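Local coordinates for protein (endonuclease) (Salmonella typhimurium, PDB 1BYR), which is named an endonuclease and carries a PLD-like domain, built as a mixed beta sheet flanked by helices and found here as two subunits, at residues 98-110 against 122-135. Numbering follows the deposited sequence.
Sequences IIVDNVTVETGSF and ENAVVIWNMPKLAE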
loop_
_atom_site.group_PDB
_atom_site.type_symbol
_atom_site.label_atom_id
_atom_site.label_comp_id
_atom_site.label_asym_id
_atom_site.label_seq_id
_atom_site.Cartn_x
_atom_site.Cartn_y
_atom_site.Cartn_z
ATOM N N ILE A 98 -2.170 8.004 5.573
ATOM C CA ILE A 98 -2.155 9.326 6.183
ATOM C C ILE A 98 -3.270 10.138 5.522
ATOM O O ILE A 98 -3.241 10.385 4.320
ATOM C CB ILE A 98 -0.803 10.076 5.982
ATOM C CG1 ILE A 98 0.341 9.302 6.639
ATOM C CG2 ILE A 98 -0.875 11.454 6.642
ATOM C CD1 ILE A 98 1.697 10.013 6.596
ATOM N N ILE A 99 -4.281 10.497 6.315
ATOM C CA ILE A 99 -5.399 11.295 5.834
ATOM C C ILE A 99 -5.139 12.730 6.306
ATOM O O ILE A 99 -5.088 12.998 7.505
ATOM C CB ILE A 99 -6.740 10.804 6.422
ATOM C CG1 ILE A 99 -6.935 9.313 6.135
ATOM C CG2 ILE A 99 -7.889 11.595 5.824
ATOM C CD1 ILE A 99 -7.882 8.631 7.102
ATOM N N VAL A 100 -4.978 13.649 5.358
ATOM C CA VAL A 100 -4.676 15.048 5.668
ATOM C C VAL A 100 -5.806 16.051 5.397
ATOM O O VAL A 100 -6.410 16.076 4.306
ATOM C CB VAL A 100 -3.415 15.481 4.880
ATOM C CG1 VAL A 100 -3.022 16.921 5.218
ATOM C CG2 VAL A 100 -2.276 14.528 5.203
ATOM N N ASP A 101 -6.120 16.853 6.410
ATOM C CA ASP A 101 -7.132 17.888 6.297
ATOM C C ASP A 101 -8.492 17.409 5.772
ATOM O O ASP A 101 -9.192 18.138 5.070
ATOM C CB ASP A 101 -6.587 19.032 5.430
ATOM C CG ASP A 101 -5.416 19.761 6.096
ATOM O OD1 ASP A 101 -5.230 19.576 7.316
ATOM O OD2 ASP A 101 -4.679 20.497 5.416
ATOM N N ASN A 102 -8.860 16.182 6.122
ATOM C CA ASN A 102 -10.142 15.617 5.728
ATOM C C ASN A 102 -10.446 15.574 4.228
ATOM O O ASN A 102 -11.581 15.342 3.836
ATOM C CB ASN A 102 -11.266 16.360 6.454
ATOM C CG ASN A 102 -12.589 15.618 6.394
ATOM O OD1 ASN A 102 -12.836 14.686 7.164
ATOM N ND2 ASN A 102 -13.454 16.036 5.478
ATOM N N VAL A 103 -9.446 15.801 3.387
ATOM C CA VAL A 103 -9.673 15.771 1.944
ATOM C C VAL A 103 -8.548 15.128 1.152
ATOM O O VAL A 103 -8.685 14.912 -0.043
ATOM C CB VAL A 103 -9.891 17.180 1.364
ATOM C CG1 VAL A 103 -10.906 17.945 2.188
ATOM C CG2 VAL A 103 -8.573 17.911 1.312
ATOM N N THR A 104 -7.430 14.840 1.808
ATOM C CA THR A 104 -6.294 14.242 1.116
ATOM C C THR A 104 -5.898 12.909 1.730
ATOM O O THR A 104 -5.957 12.734 2.947
ATOM C CB THR A 104 -5.096 15.212 1.114
ATOM O OG1 THR A 104 -5.344 16.238 0.138
ATOM C CG2 THR A 104 -3.799 14.491 0.777
ATOM N N VAL A 105 -5.503 11.951 0.890
ATOM C CA VAL A 105 -5.130 10.623 1.372
ATOM C C VAL A 105 -3.817 10.111 0.799
ATOM O O VAL A 105 -3.641 10.049 -0.421
ATOM C CB VAL A 105 -6.240 9.549 1.012
ATOM C CG1 VAL A 105 -5.805 8.139 1.502
ATOM C CG2 VAL A 105 -7.587 9.941 1.620
ATOM N N GLU A 106 -2.889 9.760 1.680
ATOM C CA GLU A 106 -1.627 9.182 1.248
ATOM C C GLU A 106 -1.815 7.697 1.530
ATOM O O GLU A 106 -2.385 7.340 2.564
ATOM C CB GLU A 106 -0.456 9.697 2.111
ATOM C CG GLU A 106 0.919 9.115 1.748
ATOM C CD GLU A 106 1.185 7.755 2.376
ATOM O OE1 GLU A 106 0.672 7.493 3.481
ATOM O OE2 GLU A 106 1.909 6.943 1.757
ATOM N N THR A 107 -1.372 6.834 0.616
ATOM C CA THR A 107 -1.472 5.393 0.837
ATOM C C THR A 107 -0.530 4.692 -0.120
ATOM O O THR A 107 0.148 5.350 -0.910
ATOM C CB THR A 107 -2.909 4.851 0.662
ATOM O OG1 THR A 107 -2.948 3.501 1.138
ATOM C CG2 THR A 107 -3.336 4.879 -0.814
ATOM N N GLY A 108 -0.454 3.364 -0.040
ATOM C CA GLY A 108 0.448 2.619 -0.903
ATOM C C GLY A 108 1.096 1.471 -0.148
ATOM O O GLY A 108 0.545 0.988 0.832
ATOM N N SER A 109 2.262 1.015 -0.601
ATOM C CA SER A 109 2.937 -0.083 0.084
ATOM C C SER A 109 3.865 0.426 1.185
ATOM O O SER A 109 4.160 -0.289 2.143
ATOM C CB SER A 109 3.762 -0.912 -0.905
ATOM O OG SER A 109 4.942 -0.235 -1.305
ATOM N N PHE A 110 4.311 1.667 1.024
ATOM C CA PHE A 110 5.258 2.337 1.923
ATOM C C PHE A 110 4.962 2.318 3.437
ATOM O O PHE A 110 4.008 2.959 3.905
ATOM C CB PHE A 110 5.429 3.786 1.421
ATOM C CG PHE A 110 6.469 4.607 2.168
ATOM C CD1 PHE A 110 6.124 5.335 3.304
ATOM C CD2 PHE A 110 7.754 4.742 1.669
ATOM C CE1 PHE A 110 7.053 6.187 3.918
ATOM C CE2 PHE A 110 8.684 5.599 2.289
ATOM C CZ PHE A 110 8.331 6.314 3.400
ATOM N N GLU A 122 9.175 0.300 -3.145
ATOM C CA GLU A 122 7.867 0.697 -2.631
ATOM C C GLU A 122 7.289 1.768 -3.517
ATOM O O GLU A 122 7.964 2.327 -4.372
ATOM C CB GLU A 122 7.959 1.329 -1.225
ATOM C CG GLU A 122 8.847 0.645 -0.227
ATOM C CD GLU A 122 8.109 -0.366 0.607
ATOM O OE1 GLU A 122 6.932 -0.638 0.310
ATOM O OE2 GLU A 122 8.714 -0.887 1.562
ATOM N N ASN A 123 6.014 2.055 -3.289
ATOM C CA ASN A 123 5.344 3.132 -3.986
ATOM C C ASN A 123 4.459 3.802 -2.949
ATOM O O ASN A 123 3.918 3.146 -2.055
ATOM C CB ASN A 123 4.489 2.614 -5.154
ATOM C CG ASN A 123 3.260 1.854 -4.695
ATOM O OD1 ASN A 123 3.331 0.662 -4.399
ATOM N ND2 ASN A 123 2.136 2.534 -4.620
ATOM N N ALA A 124 4.359 5.126 -3.027
ATOM C CA ALA A 124 3.481 5.880 -2.157
ATOM C C ALA A 124 2.739 6.830 -3.062
ATOM O O ALA A 124 3.338 7.428 -3.963
ATOM C CB ALA A 124 4.294 6.688 -1.096
ATOM N N VAL A 125 1.428 6.952 -2.857
ATOM C CA VAL A 125 0.646 7.882 -3.645
ATOM C C VAL A 125 -0.067 8.852 -2.719
ATOM O O VAL A 125 -0.423 8.510 -1.583
ATOM C CB VAL A 125 -0.419 7.159 -4.518
ATOM C CG1 VAL A 125 0.271 6.238 -5.508
ATOM C CG2 VAL A 125 -1.389 6.386 -3.637
ATOM N N VAL A 126 -0.226 10.088 -3.190
ATOM C CA VAL A 126 -0.958 11.082 -2.430
ATOM C C VAL A 126 -2.084 11.559 -3.324
ATOM O O VAL A 126 -1.845 12.138 -4.378
ATOM C CB VAL A 126 -0.072 12.278 -2.001
ATOM C CG1 VAL A 126 -0.934 13.312 -1.288
ATOM C CG2 VAL A 126 1.043 11.800 -1.058
ATOM N N ILE A 127 -3.314 11.256 -2.913
ATOM C CA ILE A 127 -4.510 11.638 -3.658
ATOM C C ILE A 127 -5.043 12.907 -3.017
ATOM O O ILE A 127 -5.655 12.869 -1.948
ATOM C CB ILE A 127 -5.595 10.517 -3.593
ATOM C CG1 ILE A 127 -4.991 9.184 -4.047
ATOM C CG2 ILE A 127 -6.785 10.882 -4.481
ATOM C CD1 ILE A 127 -5.778 7.958 -3.609
ATOM N N TRP A 128 -4.785 14.033 -3.674
ATOM C CA TRP A 128 -5.191 15.341 -3.176
ATOM C C TRP A 128 -6.597 15.801 -3.522
ATOM O O TRP A 128 -7.090 15.590 -4.631
ATOM C CB TRP A 128 -4.253 16.425 -3.708
ATOM C CG TRP A 128 -2.813 16.240 -3.401
ATOM C CD1 TRP A 128 -1.868 15.649 -4.196
ATOM C CD2 TRP A 128 -2.115 16.732 -2.252
ATOM N NE1 TRP A 128 -0.629 15.747 -3.612
ATOM C CE2 TRP A 128 -0.754 16.408 -2.419
ATOM C CE3 TRP A 128 -2.516 17.418 -1.100
ATOM C CZ2 TRP A 128 0.217 16.744 -1.470
ATOM C CZ3 TRP A 128 -1.550 17.749 -0.160
ATOM C CH2 TRP A 128 -0.201 17.419 -0.356
ATOM N N ASN A 129 -7.216 16.473 -2.562
ATOM C CA ASN A 129 -8.524 17.070 -2.747
ATOM C C ASN A 129 -9.622 16.194 -3.338
ATOM O O ASN A 129 -10.152 16.463 -4.411
ATOM C CB ASN A 129 -8.351 18.351 -3.583
ATOM C CG ASN A 129 -7.362 19.322 -2.941
ATOM O OD1 ASN A 129 -6.265 19.576 -3.447
ATOM N ND2 ASN A 129 -7.742 19.865 -1.797
ATOM N N MET A 130 -9.945 15.141 -2.605
ATOM C CA MET A 130 -11.004 14.209 -2.974
ATOM C C MET A 130 -11.711 13.958 -1.658
ATOM O O MET A 130 -11.512 12.927 -1.015
ATOM C CB MET A 130 -10.422 12.906 -3.522
ATOM C CG MET A 130 -10.003 12.986 -4.970
ATOM S SD MET A 130 -9.931 11.380 -5.797
ATOM C CE MET A 130 -11.641 10.955 -5.876
ATOM N N PRO A 131 -12.557 14.904 -1.236
ATOM C CA PRO A 131 -13.292 14.787 0.024
ATOM C C PRO A 131 -14.020 13.470 0.260
ATOM O O PRO A 131 -13.951 12.919 1.347
ATOM C CB PRO A 131 -14.241 15.979 0.002
ATOM C CG PRO A 131 -13.606 16.953 -0.929
ATOM C CD PRO A 131 -12.879 16.145 -1.959
ATOM N N LYS A 132 -14.722 12.964 -0.743
ATOM C CA LYS A 132 -15.461 11.711 -0.574
ATOM C C LYS A 132 -14.554 10.534 -0.297
ATOM O O LYS A 132 -14.893 9.648 0.490
ATOM C CB LYS A 132 -16.318 11.395 -1.800
ATOM C CG LYS A 132 -17.027 12.595 -2.378
ATOM C CD LYS A 132 -16.459 12.932 -3.761
ATOM C CE LYS A 132 -15.124 13.659 -3.657
ATOM N NZ LYS A 132 -14.100 12.944 -4.433
ATOM N N LEU A 133 -13.407 10.509 -0.955
ATOM C CA LEU A 133 -12.470 9.418 -0.747
ATOM C C LEU A 133 -11.908 9.495 0.667
ATOM O O LEU A 133 -11.784 8.483 1.358
ATOM C CB LEU A 133 -11.326 9.499 -1.756
ATOM C CG LEU A 133 -10.351 8.320 -1.659
ATOM C CD1 LEU A 133 -11.044 7.045 -2.152
ATOM C CD2 LEU A 133 -9.087 8.612 -2.475
ATOM N N ALA A 134 -11.589 10.706 1.106
ATOM C CA ALA A 134 -11.019 10.900 2.433
ATOM C C ALA A 134 -12.004 10.599 3.569
ATOM O O ALA A 134 -11.614 10.007 4.580
ATOM C CB ALA A 134 -10.462 12.330 2.559
ATOM N N GLU A 135 -13.274 10.983 3.426
ATOM C CA GLU A 135 -14.243 10.692 4.484
ATOM C C GLU A 135 -14.465 9.190 4.584
ATOM O O GLU A 135 -14.718 8.654 5.667
ATOM C CB GLU A 135 -15.575 11.410 4.252
ATOM C CG GLU A 135 -16.678 11.069 5.300
ATOM C CD GLU A 135 -16.238 11.201 6.780
ATOM O OE1 GLU A 135 -16.095 12.358 7.265
ATOM O OE2 GLU A 135 -16.056 10.149 7.463
HETATM O O HOH W 1 -8.009 12.233 -1.168
#
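Val105 and Thr107 pair with Ile127 and Val125 as the hydrogen-bonded pairs of an antiparallel ladder, the strands 104-108 and 122-128 running at 164° to each other. At one end the backbone N of Met130, the N-cap residue of helix 131-146, donates to Val103 O at 2.9 Å. Beside it, Asn129 N reaches Thr104 OG1 at 3.3 Å. The chi1 of -76° sets this hydroxyl beside its own backbone N and turns the methyl over the indole of Trp128. There CG2 of Thr104 and CG1 of Val126 lie on one ring face, near the rim. A water donates to both Val103 O and Ile127 O. Val103 and Thr104 form a classic beta bulge opposite Val100, whose O accepts from both backbone N atoms. On the sheet face opposite Glu106 and Val126, Val105 CG2 packs 3.7 Å from Ala134 CA, so the helix start closes over the strand. Thr107 CG2 and Val125 CG2 lie side by side, 3.7 Å apart. At the far end Ser109 OG donates to the anti lone pair of Glu122 OE1 at 2.6 Å and accepts from Asn123 N at 3.2 Å. Glu122 OE1 also bonds His94 of the second subunit. The ladder thus joins two neighbouring strands of the PLD-like domain, while two bonds fix the Ser109 hydroxyl and the shared Glu122 oxygen links this strand end to the dimer interface.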